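Local coordinates for folylpolyglutamate synthase protein FOLC (Mycobacterium tuberculosis, PDB 2VOS) that probably adds glutamate to dihydropteroate and then to tetrahydrofolate, building folylpolyglutamates at the expense of ATP, at residues 339-342 against 346-349; 348-353 against 476-481; 360-365 against 467-472; 376-381 against 441-446. One frame throughout, in Å; residues are numbered along the deposited sequence.

Contact 1. Residues 339-342 against 346-349; sequences LERM and PTVF
The carbonyl oxygen Val348 O is held twice by the neighbouring strand. Met342 N, in a selenomethionine residue, gives it a short hydrogen bond of 2.7 Å that is close to straight (161° at the hydrogen), and the CA-H of Arg341 approaches the same oxygen, Arg341 CA to Val348 O being 3.4 Å. A matching CA-H contact runs the other way, from Phe349 CA to Glu340 O. Both belong to the antiparallel, non-hydrogen-bonded pair Arg341-Phe349, part of the hairpin of strands 340-343 and 347-350. That hairpin forms one border of the six-stranded sheet, and it begins irregularly: Leu339 and Glu340 both face Ile350 in a G1 beta bulge, with Leu339 in a left-handed backbone conformation (phi 44°).

Arg341 and Phe349 project from the same face of the sheet. The aliphatic part of the arginine does the touching: its CG comes obliquely to the ring, 3.4 Å from Phe349 CE2, while Leu339 CD1 comes, also obliquely, from the opposite side of the ring plane, 3.8 Å from Phe349 CD2. Beyond CG the arginine bends at chi3 (-47°). Its CD passes 3.9 Å from Thr347 CG2, and one water joins the two polar ends, accepting from Arg341 NH1 and hydrogen-bonded to Thr347 OG1. On the other face of the hairpin, Met342 CB meets Val348 CG1 more loosely, at 4.2 Å.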
loop_
_atom_site.group_PDB
_atom_site.type_symbol
_atom_site.label_atom_id
_atom_site.label_comp_id
_atom_site.label_asym_id
_atom_site.label_seq_id
_atom_site.Cartn_x
_atom_site.Cartn_y
_atom_site.Cartn_z
ATOM N N LEU A 339 -8.177 7.105 -1.186
ATOM C CA LEU A 339 -9.380 7.824 -1.539
ATOM C C LEU A 339 -10.452 7.645 -0.473
ATOM O O LEU A 339 -11.588 7.210 -0.757
ATOM C CB LEU A 339 -9.899 7.314 -2.871
ATOM C CG LEU A 339 -10.101 8.204 -4.115
ATOM C CD1 LEU A 339 -9.985 9.678 -3.942
ATOM C CD2 LEU A 339 -9.311 7.605 -5.273
ATOM N N GLU A 340 -10.075 7.932 0.767
ATOM C CA GLU A 340 -10.952 7.693 1.884
ATOM C C GLU A 340 -11.576 9.039 2.292
ATOM O O GLU A 340 -10.871 10.023 2.503
ATOM C CB GLU A 340 -10.164 7.098 3.071
ATOM C CG GLU A 340 -11.069 6.687 4.240
ATOM C CD GLU A 340 -10.270 6.221 5.444
ATOM O OE1 GLU A 340 -9.035 6.445 5.451
ATOM O OE2 GLU A 340 -10.868 5.685 6.404
ATOM N N ARG A 341 -12.884 9.073 2.435
ATOM C CA ARG A 341 -13.587 10.309 2.795
ATOM C C ARG A 341 -13.607 10.495 4.278
ATOM O O ARG A 341 -14.092 9.599 5.005
ATOM C CB ARG A 341 -15.036 10.182 2.368
ATOM C CG ARG A 341 -15.312 10.679 0.989
ATOM C CD ARG A 341 -16.822 11.075 0.819
ATOM N NE ARG A 341 -17.787 10.080 1.332
ATOM C CZ ARG A 341 -19.076 10.338 1.577
ATOM N NH1 ARG A 341 -19.598 11.555 1.302
ATOM N NH2 ARG A 341 -19.863 9.387 2.072
HETATM N N MSE A 342 -13.108 11.651 4.724
HETATM C CA MSE A 342 -13.092 11.998 6.144
HETATM C C MSE A 342 -14.395 12.674 6.566
HETATM O O MSE A 342 -14.763 12.593 7.754
HETATM C CB MSE A 342 -11.944 12.986 6.492
HETATM C CG MSE A 342 -10.536 12.441 6.274
HETATM SE SE MSE A 342 -10.141 11.008 7.488
HETATM C CE MSE A 342 -10.698 9.516 6.337
ATOM N N PRO A 346 -17.808 20.348 3.662
ATOM C CA PRO A 346 -17.292 19.999 2.339
ATOM C C PRO A 346 -16.780 18.555 2.420
ATOM O O PRO A 346 -16.480 18.076 3.521
ATOM C CB PRO A 346 -16.089 20.942 2.190
ATOM C CG PRO A 346 -15.555 21.074 3.591
ATOM C CD PRO A 346 -16.827 21.114 4.471
ATOM N N THR A 347 -16.676 17.879 1.289
ATOM C CA THR A 347 -16.015 16.607 1.233
ATOM C C THR A 347 -14.501 16.773 1.409
ATOM O O THR A 347 -13.898 17.629 0.801
ATOM C CB THR A 347 -16.292 15.922 -0.110
ATOM O OG1 THR A 347 -17.713 15.696 -0.214
ATOM C CG2 THR A 347 -15.518 14.616 -0.189
ATOM N N VAL A 348 -13.907 15.969 2.274
ATOM C CA VAL A 348 -12.456 15.924 2.426
ATOM C C VAL A 348 -12.086 14.475 2.158
ATOM O O VAL A 348 -12.628 13.533 2.798
ATOM C CB VAL A 348 -12.013 16.268 3.839
ATOM C CG1 VAL A 348 -10.464 16.019 3.996
ATOM C CG2 VAL A 348 -12.430 17.741 4.208
ATOM N N PHE A 349 -11.170 14.309 1.203
ATOM C CA PHE A 349 -10.580 12.998 0.949
ATOM C C PHE A 349 -9.177 12.998 1.440
ATOM O O PHE A 349 -8.499 14.042 1.386
ATOM C CB PHE A 349 -10.450 12.765 -0.545
ATOM C CG PHE A 349 -11.728 12.398 -1.196
ATOM C CD1 PHE A 349 -12.480 13.359 -1.873
ATOM C CD2 PHE A 349 -12.167 11.103 -1.170
ATOM C CE1 PHE A 349 -13.655 12.984 -2.499
ATOM C CE2 PHE A 349 -13.371 10.746 -1.807
ATOM C CZ PHE A 349 -14.068 11.701 -2.482
HETATM O O HOH W 1 -18.957 13.481 -0.549
#

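Contact 2. Residues 348-353 against 476-481; sequences VFIDAA and GAARTL. With ADP (adenosine-5'-diphosphate), chain B.
Ile350 and Arg479 lie across one another at about a right angle, the isoleucine leaving the strand toward helix 472-481 and the arginine running out from that helix. With chi1 at 60°, CG1 of Ile350 sits between its own backbone N and carbonyl carbon, and this splits the two branches between two partners. CG2 goes to Ala478, 3.7 Å from Ala478 CB. CD1 instead meets the aliphatic shaft of the arginine, 3.6 Å from Arg479 CB and almost as near to CG and CD. Extended from CG to NE, Arg479 offers that shaft along its length, and Ile350 CD1 lies at the edge of the guanidinium, near its plane. The charged end is employed beyond the helix, in a salt bridge with Glu340 and in hydrogen bonds from NH1 to Gln102 and to the carbonyl of Asp485.

One residue on, Asp351 turns to the nucleotide. Its OD2 accepts a hydrogen bond from O2' of ADP at 2.9 Å; O3' of ADP is also 2.9 Å from both OD1 and OD2 of Asp351, but these bonds are weak and share a single proton. OD2 further accepts from Ala353 N at 3.0 Å, an Asx turn whose donor stands 46° out of the carboxylate plane, and OD1 is held by the backbone N of Leu339. Several bonds thus fix the rotation of the carboxylate. A strand backed by a helix, with a ribose-binding aspartate next along the chain from Ile350, is part of the ADP pocket, to which Arg338 also contributes.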
loop_
_atom_site.group_PDB
_atom_site.type_symbol
_atom_site.label_atom_id
_atom_site.label_comp_id
_atom_site.label_asym_id
_atom_site.label_seq_id
_atom_site.Cartn_x
_atom_site.Cartn_y
_atom_site.Cartn_z
ATOM N N VAL A 348 -13.907 15.969 2.274
ATOM C CA VAL A 348 -12.456 15.924 2.426
ATOM C C VAL A 348 -12.086 14.475 2.158
ATOM O O VAL A 348 -12.628 13.533 2.798
ATOM C CB VAL A 348 -12.013 16.268 3.839
ATOM C CG1 VAL A 348 -10.464 16.019 3.996
ATOM C CG2 VAL A 348 -12.430 17.741 4.208
ATOM N N PHE A 349 -11.170 14.309 1.203
ATOM C CA PHE A 349 -10.580 12.998 0.949
ATOM C C PHE A 349 -9.177 12.998 1.440
ATOM O O PHE A 349 -8.499 14.042 1.386
ATOM C CB PHE A 349 -10.450 12.765 -0.545
ATOM C CG PHE A 349 -11.728 12.398 -1.196
ATOM C CD1 PHE A 349 -12.480 13.359 -1.873
ATOM C CD2 PHE A 349 -12.167 11.103 -1.170
ATOM C CE1 PHE A 349 -13.655 12.984 -2.499
ATOM C CE2 PHE A 349 -13.371 10.746 -1.807
ATOM C CZ PHE A 349 -14.068 11.701 -2.482
ATOM N N ILE A 350 -8.701 11.825 1.841
ATOM C CA ILE A 350 -7.282 11.659 1.995
ATOM C C ILE A 350 -6.894 10.544 1.044
ATOM O O ILE A 350 -7.668 9.579 0.856
ATOM C CB ILE A 350 -6.868 11.265 3.454
ATOM C CG1 ILE A 350 -7.535 9.909 3.876
ATOM C CG2 ILE A 350 -7.113 12.458 4.438
ATOM C CD1 ILE A 350 -7.065 9.376 5.301
ATOM N N ASP A 351 -5.692 10.659 0.476
ATOM C CA ASP A 351 -5.183 9.690 -0.456
ATOM C C ASP A 351 -3.661 9.650 -0.408
ATOM O O ASP A 351 -2.989 10.695 -0.487
ATOM C CB ASP A 351 -5.684 9.950 -1.877
ATOM C CG ASP A 351 -5.397 8.740 -2.799
ATOM O OD1 ASP A 351 -6.109 7.734 -2.782
ATOM O OD2 ASP A 351 -4.394 8.743 -3.472
ATOM N N ALA A 352 -3.104 8.443 -0.300
ATOM C CA ALA A 352 -1.680 8.234 -0.164
ATOM C C ALA A 352 -0.902 8.430 -1.500
ATOM O O ALA A 352 0.329 8.231 -1.503
ATOM C CB ALA A 352 -1.414 6.807 0.355
ATOM N N ALA A 353 -1.573 8.785 -2.603
ATOM C CA ALA A 353 -0.880 8.881 -3.893
ATOM C C ALA A 353 0.462 9.597 -3.756
ATOM O O ALA A 353 0.542 10.696 -3.215
ATOM C CB ALA A 353 -1.740 9.597 -4.919
ATOM N N GLY A 476 -1.641 9.910 6.232
ATOM C CA GLY A 476 -1.671 9.396 7.579
ATOM C C GLY A 476 -1.789 10.482 8.621
ATOM O O GLY A 476 -2.625 10.362 9.556
ATOM N N ALA A 477 -1.026 11.575 8.458
ATOM C CA ALA A 477 -1.114 12.682 9.450
ATOM C C ALA A 477 -2.501 13.299 9.461
ATOM O O ALA A 477 -3.055 13.607 10.494
ATOM C CB ALA A 477 -0.037 13.796 9.197
ATOM N N ALA A 478 -3.068 13.468 8.283
ATOM C CA ALA A 478 -4.410 13.986 8.136
ATOM C C ALA A 478 -5.419 13.023 8.765
ATOM O O ALA A 478 -6.370 13.487 9.414
ATOM C CB ALA A 478 -4.733 14.236 6.622
ATOM N N ARG A 479 -5.229 11.707 8.609
ATOM C CA ARG A 479 -6.163 10.783 9.145
ATOM C C ARG A 479 -6.225 10.942 10.703
ATOM O O ARG A 479 -7.309 10.860 11.338
ATOM C CB ARG A 479 -5.802 9.346 8.711
ATOM C CG ARG A 479 -6.980 8.363 8.896
ATOM C CD ARG A 479 -6.725 7.003 8.130
ATOM N NE ARG A 479 -7.975 6.254 7.994
ATOM C CZ ARG A 479 -8.497 5.477 8.934
ATOM N NH1 ARG A 479 -7.878 5.308 10.099
ATOM N NH2 ARG A 479 -9.669 4.875 8.715
ATOM N N THR A 480 -5.064 11.144 11.323
ATOM C CA THR A 480 -4.966 11.368 12.755
ATOM C C THR A 480 -5.602 12.729 13.156
ATOM O O THR A 480 -6.313 12.816 14.151
ATOM C CB THR A 480 -3.490 11.307 13.156
ATOM O OG1 THR A 480 -3.010 9.953 13.035
ATOM C CG2 THR A 480 -3.274 11.824 14.591
ATOM N N LEU A 481 -5.366 13.784 12.390
ATOM C CA LEU A 481 -6.055 15.053 12.603
ATOM C C LEU A 481 -7.584 14.909 12.607
ATOM O O LEU A 481 -8.276 15.588 13.376
ATOM C CB LEU A 481 -5.649 16.097 11.558
ATOM C CG LEU A 481 -4.191 16.584 11.668
ATOM C CD1 LEU A 481 -3.875 17.595 10.535
ATOM C CD2 LEU A 481 -3.889 17.174 13.108
HETATM P PB ADP B . 1.232 0.355 -2.438
HETATM O O1B ADP B . 1.076 -0.485 -1.197
HETATM O O2B ADP B . 2.003 1.623 -2.197
HETATM O O3B ADP B . 1.646 -0.368 -3.684
HETATM P PA ADP B . -1.577 1.216 -2.037
HETATM O O1A ADP B . -1.149 1.727 -0.669
HETATM O O2A ADP B . -2.797 0.348 -2.297
HETATM O O3A ADP B . -0.263 0.783 -2.914
HETATM O "O5'" ADP B . -1.944 2.593 -2.817
HETATM C "C5'" ADP B . -1.164 3.797 -2.771
HETATM C "C4'" ADP B . -1.875 4.788 -3.719
HETATM O "O4'" ADP B . -1.786 4.282 -5.080
HETATM C "C3'" ADP B . -3.386 4.881 -3.517
HETATM O "O3'" ADP B . -3.727 6.014 -2.744
HETATM C "C2'" ADP B . -4.031 5.116 -4.854
HETATM O "O2'" ADP B . -3.819 6.532 -5.182
HETATM C "C1'" ADP B . -3.046 4.447 -5.777
HETATM N N9 ADP B . -3.378 3.064 -6.225
HETATM C C8 ADP B . -3.684 1.928 -5.514
HETATM N N7 ADP B . -3.851 0.877 -6.371
HETATM C C5 ADP B . -3.534 1.331 -7.620
HETATM C C6 ADP B . -3.455 0.765 -8.971
HETATM N N6 ADP B . -3.741 -0.535 -9.194
HETATM N N1 ADP B . -3.144 1.614 -9.958
HETATM C C2 ADP B . -2.902 2.944 -9.826
HETATM N N3 ADP B . -2.922 3.547 -8.609
HETATM C C4 ADP B . -3.248 2.772 -7.522
#

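Contact 3. Residues 360-365 against 467-472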
loop_
_atom_site.group_PDB
_atom_site.type_symbol
_atom_site.label_atom_id
_atom_site.label_comp_id
_atom_site.label_asym_id
_atom_site.label_seq_id
_atom_site.Cartn_x
_atom_site.Cartn_y
_atom_site.Cartn_z
ATOM N N SER A 360 -2.507 10.006 -11.046
ATOM C CA SER A 360 -3.406 9.827 -12.166
ATOM C C SER A 360 -4.683 9.013 -11.802
ATOM O O SER A 360 -5.796 9.398 -12.205
ATOM C CB SER A 360 -2.637 9.248 -13.360
ATOM O OG SER A 360 -3.562 8.836 -14.324
ATOM N N ALA A 361 -4.537 7.932 -10.996
ATOM C CA ALA A 361 -5.723 7.123 -10.598
ATOM C C ALA A 361 -6.650 7.980 -9.725
ATOM O O ALA A 361 -7.880 7.987 -9.915
ATOM C CB ALA A 361 -5.300 5.885 -9.860
ATOM N N LEU A 362 -6.034 8.727 -8.804
ATOM C CA LEU A 362 -6.739 9.659 -7.975
ATOM C C LEU A 362 -7.503 10.719 -8.814
ATOM O O LEU A 362 -8.703 10.966 -8.566
ATOM C CB LEU A 362 -5.747 10.334 -7.003
ATOM C CG LEU A 362 -6.232 11.488 -6.143
ATOM C CD1 LEU A 362 -7.518 11.123 -5.295
ATOM C CD2 LEU A 362 -5.079 12.026 -5.192
ATOM N N ALA A 363 -6.835 11.330 -9.807
ATOM C CA ALA A 363 -7.460 12.418 -10.587
ATOM C C ALA A 363 -8.623 11.822 -11.401
ATOM O O ALA A 363 -9.721 12.404 -11.457
ATOM C CB ALA A 363 -6.416 13.078 -11.545
ATOM N N GLN A 364 -8.402 10.659 -12.024
ATOM C CA GLN A 364 -9.456 10.070 -12.832
ATOM C C GLN A 364 -10.695 9.728 -11.982
ATOM O O GLN A 364 -11.840 9.896 -12.454
ATOM C CB GLN A 364 -8.988 8.805 -13.497
ATOM C CG GLN A 364 -8.097 9.068 -14.696
ATOM C CD GLN A 364 -7.620 7.761 -15.271
ATOM O OE1 GLN A 364 -8.411 7.035 -15.881
ATOM N NE2 GLN A 364 -6.349 7.414 -15.028
ATOM N N THR A 365 -10.454 9.204 -10.780
ATOM C CA THR A 365 -11.540 8.834 -9.870
ATOM C C THR A 365 -12.350 10.078 -9.449
ATOM O O THR A 365 -13.604 10.065 -9.448
ATOM C CB THR A 365 -10.979 8.133 -8.629
ATOM O OG1 THR A 365 -10.201 7.002 -9.043
ATOM C CG2 THR A 365 -12.140 7.603 -7.694
ATOM N N VAL A 467 -8.729 17.683 -1.141
ATOM C CA VAL A 467 -8.100 16.392 -1.327
ATOM C C VAL A 467 -6.683 16.482 -0.797
ATOM O O VAL A 467 -5.845 17.288 -1.263
ATOM C CB VAL A 467 -8.057 16.021 -2.803
ATOM C CG1 VAL A 467 -7.366 14.668 -2.955
ATOM C CG2 VAL A 467 -9.485 15.974 -3.354
ATOM N N ILE A 468 -6.442 15.719 0.264
ATOM C CA ILE A 468 -5.162 15.781 0.957
ATOM C C ILE A 468 -4.332 14.580 0.476
ATOM O O ILE A 468 -4.700 13.415 0.720
ATOM C CB ILE A 468 -5.409 15.677 2.494
ATOM C CG1 ILE A 468 -6.397 16.790 2.900
ATOM C CG2 ILE A 468 -4.073 15.612 3.314
ATOM C CD1 ILE A 468 -7.048 16.582 4.287
ATOM N N THR A 469 -3.178 14.840 -0.153
ATOM C CA THR A 469 -2.483 13.742 -0.823
ATOM C C THR A 469 -0.982 14.061 -0.997
ATOM O O THR A 469 -0.479 15.108 -0.499
ATOM C CB THR A 469 -3.175 13.482 -2.198
ATOM O OG1 THR A 469 -2.673 12.298 -2.786
ATOM C CG2 THR A 469 -2.927 14.680 -3.228
ATOM N N GLY A 470 -0.258 13.158 -1.673
ATOM C CA GLY A 470 1.131 13.479 -2.062
ATOM C C GLY A 470 2.111 12.510 -1.418
ATOM O O GLY A 470 3.252 12.318 -1.922
ATOM N N SER A 471 1.669 11.873 -0.329
ATOM C CA SER A 471 2.507 10.979 0.427
ATOM C C SER A 471 1.642 10.130 1.346
ATOM O O SER A 471 0.558 10.544 1.781
ATOM C CB SER A 471 3.514 11.819 1.228
ATOM O OG SER A 471 4.267 11.039 2.121
ATOM N N VAL A 472 2.137 8.951 1.690
ATOM C CA VAL A 472 1.551 8.180 2.788
ATOM C C VAL A 472 1.512 8.975 4.092
ATOM O O VAL A 472 0.519 8.963 4.833
ATOM C CB VAL A 472 2.371 6.864 3.032
ATOM C CG1 VAL A 472 1.773 6.097 4.199
ATOM C CG2 VAL A 472 2.313 6.018 1.760
#
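With CG anti to the backbone N (chi1 172°) and chi2 at 54°, Leu362 aims its CD2 methyl from the helix at the sheet, where Thr469 turns its OG1 anti to its own N (chi1 -171°) to meet it. The two side chains reach toward each other tip to tip, Leu362 CD2 lying 3.4 Å from Thr469 OG1. The hydroxyl does not depend on this apolar neighbour, since it is hydrogen-bonded to the carbonyl O of Asp351, on the neighbouring segment 348-353. Val467, two residues earlier and on the same face, adds a looser touch of 4.1 Å from its CG1 to Leu362 CD2.

Away from the sheet, the helix carries its own polar bonds. Ala361 O accepts from Thr365 N at 3.0 Å and from Thr365 OG1 at 2.7 Å, the two donors arriving from opposite faces of the carbonyl plane; Ala361 itself touches ADP. Helix 356-368 links strand 347-350 to strand 374-379, parallel strands that flank 464-469. The contact belongs to a beta-alpha-beta crossover, whose connecting helix packs on the strand lying between the two it joins.

Contact 4. Residues 376-381 against 441-446; sequences VGVLSV and DVATSL
No ring, amide or carboxylate enters the meeting of Val376 and Val378 with Ala443 and Leu446, which is made wholly of methyl and methylene groups. The planar group to note beside it is a peptide carbonyl within the helix. Val442 O accepts from Leu446 N at 3.0 Å and also from Ser445 OG at 3.0 Å, the hydroxyl donor tilted 20° from the carbonyl plane, so that Ser445 is tied back to its own helix while Leu446 goes to the strand.

The centre of the packing is Ala443 CB, which drops between two valines that alternate with Gly377 along strand 374-379. It lies 3.7 Å from Val378 CG2 and 3.8 Å from Val376 CG1; the short side chain lets the backbones come close, with the CA atoms of Val376 and Ala443 6.1 Å apart. The helix runs nearly antiparallel to the strand (174°), as a helix does in a beta-alpha-beta crossover. Here helix 436-451 leads from strand 430-432, at the border of the sheet, to strand 464-469, passing over the parallel strands 400-403 and 374-379 on the way.

One helical turn beyond Ala443, Leu446 meets Val376 at about a right angle. Both valine branches are used: CG1, anti to the backbone N, lies 3.9 Å from Leu446 CD1, whereas CG2 is 4.0 Å from Leu446 CB. Around the pair, Ala443 also rests on Ile466 of strand 464-469 and Leu446 on Ser400, which spreads the helix over three neighbouring strands.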
loop_
_atom_site.group_PDB
_atom_site.type_symbol
_atom_site.label_atom_id
_atom_site.label_comp_id
_atom_site.label_asym_id
_atom_site.label_seq_id
_atom_site.Cartn_x
_atom_site.Cartn_y
_atom_site.Cartn_z
ATOM N N VAL A 376 -9.828 21.682 -3.994
ATOM C CA VAL A 376 -8.524 22.232 -3.605
ATOM C C VAL A 376 -7.614 21.099 -3.124
ATOM O O VAL A 376 -8.059 20.256 -2.336
ATOM C CB VAL A 376 -8.684 23.220 -2.427
ATOM C CG1 VAL A 376 -7.290 23.808 -2.019
ATOM C CG2 VAL A 376 -9.648 24.332 -2.817
ATOM N N GLY A 377 -6.377 21.019 -3.608
ATOM C CA GLY A 377 -5.524 19.928 -3.167
ATOM C C GLY A 377 -4.735 20.450 -1.968
ATOM O O GLY A 377 -4.478 21.664 -1.893
ATOM N N VAL A 378 -4.341 19.571 -1.034
ATOM C CA VAL A 378 -3.454 19.961 0.058
ATOM C C VAL A 378 -2.402 18.937 -0.138
ATOM O O VAL A 378 -2.692 17.710 -0.123
ATOM C CB VAL A 378 -4.103 19.841 1.483
ATOM C CG1 VAL A 378 -3.056 19.893 2.668
ATOM C CG2 VAL A 378 -5.138 20.948 1.696
ATOM N N LEU A 379 -1.170 19.421 -0.348
ATOM C CA LEU A 379 -0.128 18.551 -0.836
ATOM C C LEU A 379 1.182 18.640 -0.057
ATOM O O LEU A 379 1.681 19.737 0.215
ATOM C CB LEU A 379 0.118 18.944 -2.313
ATOM C CG LEU A 379 1.022 18.062 -3.167
ATOM C CD1 LEU A 379 0.288 16.838 -3.665
ATOM C CD2 LEU A 379 1.538 18.912 -4.366
ATOM N N SER A 380 1.749 17.504 0.289
ATOM C CA SER A 380 3.133 17.418 0.717
ATOM C C SER A 380 3.694 16.100 0.182
ATOM O O SER A 380 3.056 15.013 0.259
ATOM C CB SER A 380 3.245 17.433 2.249
ATOM O OG SER A 380 4.563 17.122 2.675
ATOM N N VAL A 381 4.910 16.187 -0.350
ATOM C CA VAL A 381 5.462 15.084 -1.115
ATOM C C VAL A 381 6.858 14.821 -0.624
ATOM O O VAL A 381 7.593 15.759 -0.292
ATOM C CB VAL A 381 5.474 15.401 -2.655
ATOM C CG1 VAL A 381 6.060 14.242 -3.452
ATOM C CG2 VAL A 381 4.024 15.658 -3.185
ATOM N N ASP A 441 -6.742 24.549 6.886
ATOM C CA ASP A 441 -7.537 25.722 7.185
ATOM C C ASP A 441 -7.539 26.601 5.933
ATOM O O ASP A 441 -8.555 27.193 5.592
ATOM C CB ASP A 441 -6.984 26.507 8.417
ATOM C CG ASP A 441 -7.328 25.834 9.787
ATOM O OD1 ASP A 441 -8.096 24.828 9.852
ATOM O OD2 ASP A 441 -6.805 26.309 10.814
ATOM N N VAL A 442 -6.386 26.726 5.277
ATOM C CA VAL A 442 -6.335 27.491 4.037
ATOM C C VAL A 442 -7.308 26.894 3.009
ATOM O O VAL A 442 -8.133 27.638 2.430
ATOM C CB VAL A 442 -4.896 27.644 3.482
ATOM C CG1 VAL A 442 -4.894 28.364 2.127
ATOM C CG2 VAL A 442 -4.029 28.461 4.467
ATOM N N ALA A 443 -7.256 25.565 2.793
ATOM C CA ALA A 443 -8.112 24.922 1.801
ATOM C C ALA A 443 -9.547 25.205 2.162
ATOM O O ALA A 443 -10.408 25.397 1.294
ATOM C CB ALA A 443 -7.872 23.386 1.727
ATOM N N THR A 444 -9.830 25.219 3.452
ATOM C CA THR A 444 -11.197 25.347 3.876
ATOM C C THR A 444 -11.712 26.732 3.513
ATOM O O THR A 444 -12.842 26.869 3.075
ATOM C CB THR A 444 -11.364 25.113 5.401
ATOM O OG1 THR A 444 -10.954 23.769 5.696
ATOM C CG2 THR A 444 -12.858 25.382 5.847
ATOM N N SER A 445 -10.895 27.754 3.695
ATOM C CA SER A 445 -11.374 29.072 3.367
ATOM C C SER A 445 -11.520 29.200 1.828
ATOM O O SER A 445 -12.418 29.865 1.353
ATOM C CB SER A 445 -10.525 30.177 4.019
ATOM O OG SER A 445 -9.243 30.229 3.432
ATOM N N LEU A 446 -10.692 28.507 1.058
ATOM C CA LEU A 446 -10.851 28.558 -0.390
ATOM C C LEU A 446 -12.176 27.899 -0.813
ATOM O O LEU A 446 -12.915 28.382 -1.654
ATOM C CB LEU A 446 -9.658 27.889 -1.079
ATOM C CG LEU A 446 -8.274 28.527 -0.945
ATOM C CD1 LEU A 446 -7.196 27.663 -1.641
ATOM C CD2 LEU A 446 -8.256 29.953 -1.495
#

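How the contacts relate
All four contacts draw on one mixed sheet. Contacts 2, 3 and 4 are buried; contact 1, at the sheet's border, is only partly so, and it alone joins its segments by a direct hydrogen bond and through water. The other three set a helix on a strand through alkyl groups (in contact 2 an arginine's shaft among them, in contact 3 against a hydroxyl), contacts 2 and 4 on one face and contact 3 on the other. Contacts 1 and 2 share strand 347-350. Backbone hydrogen bonds tie contact 3 to its neighbours on both sides: Phe349 O to Ile468 N, and Val467 O to Val378 N. Polar chemistry gathers in contacts 1 to 3, near ADP; contact 4 lies farther off.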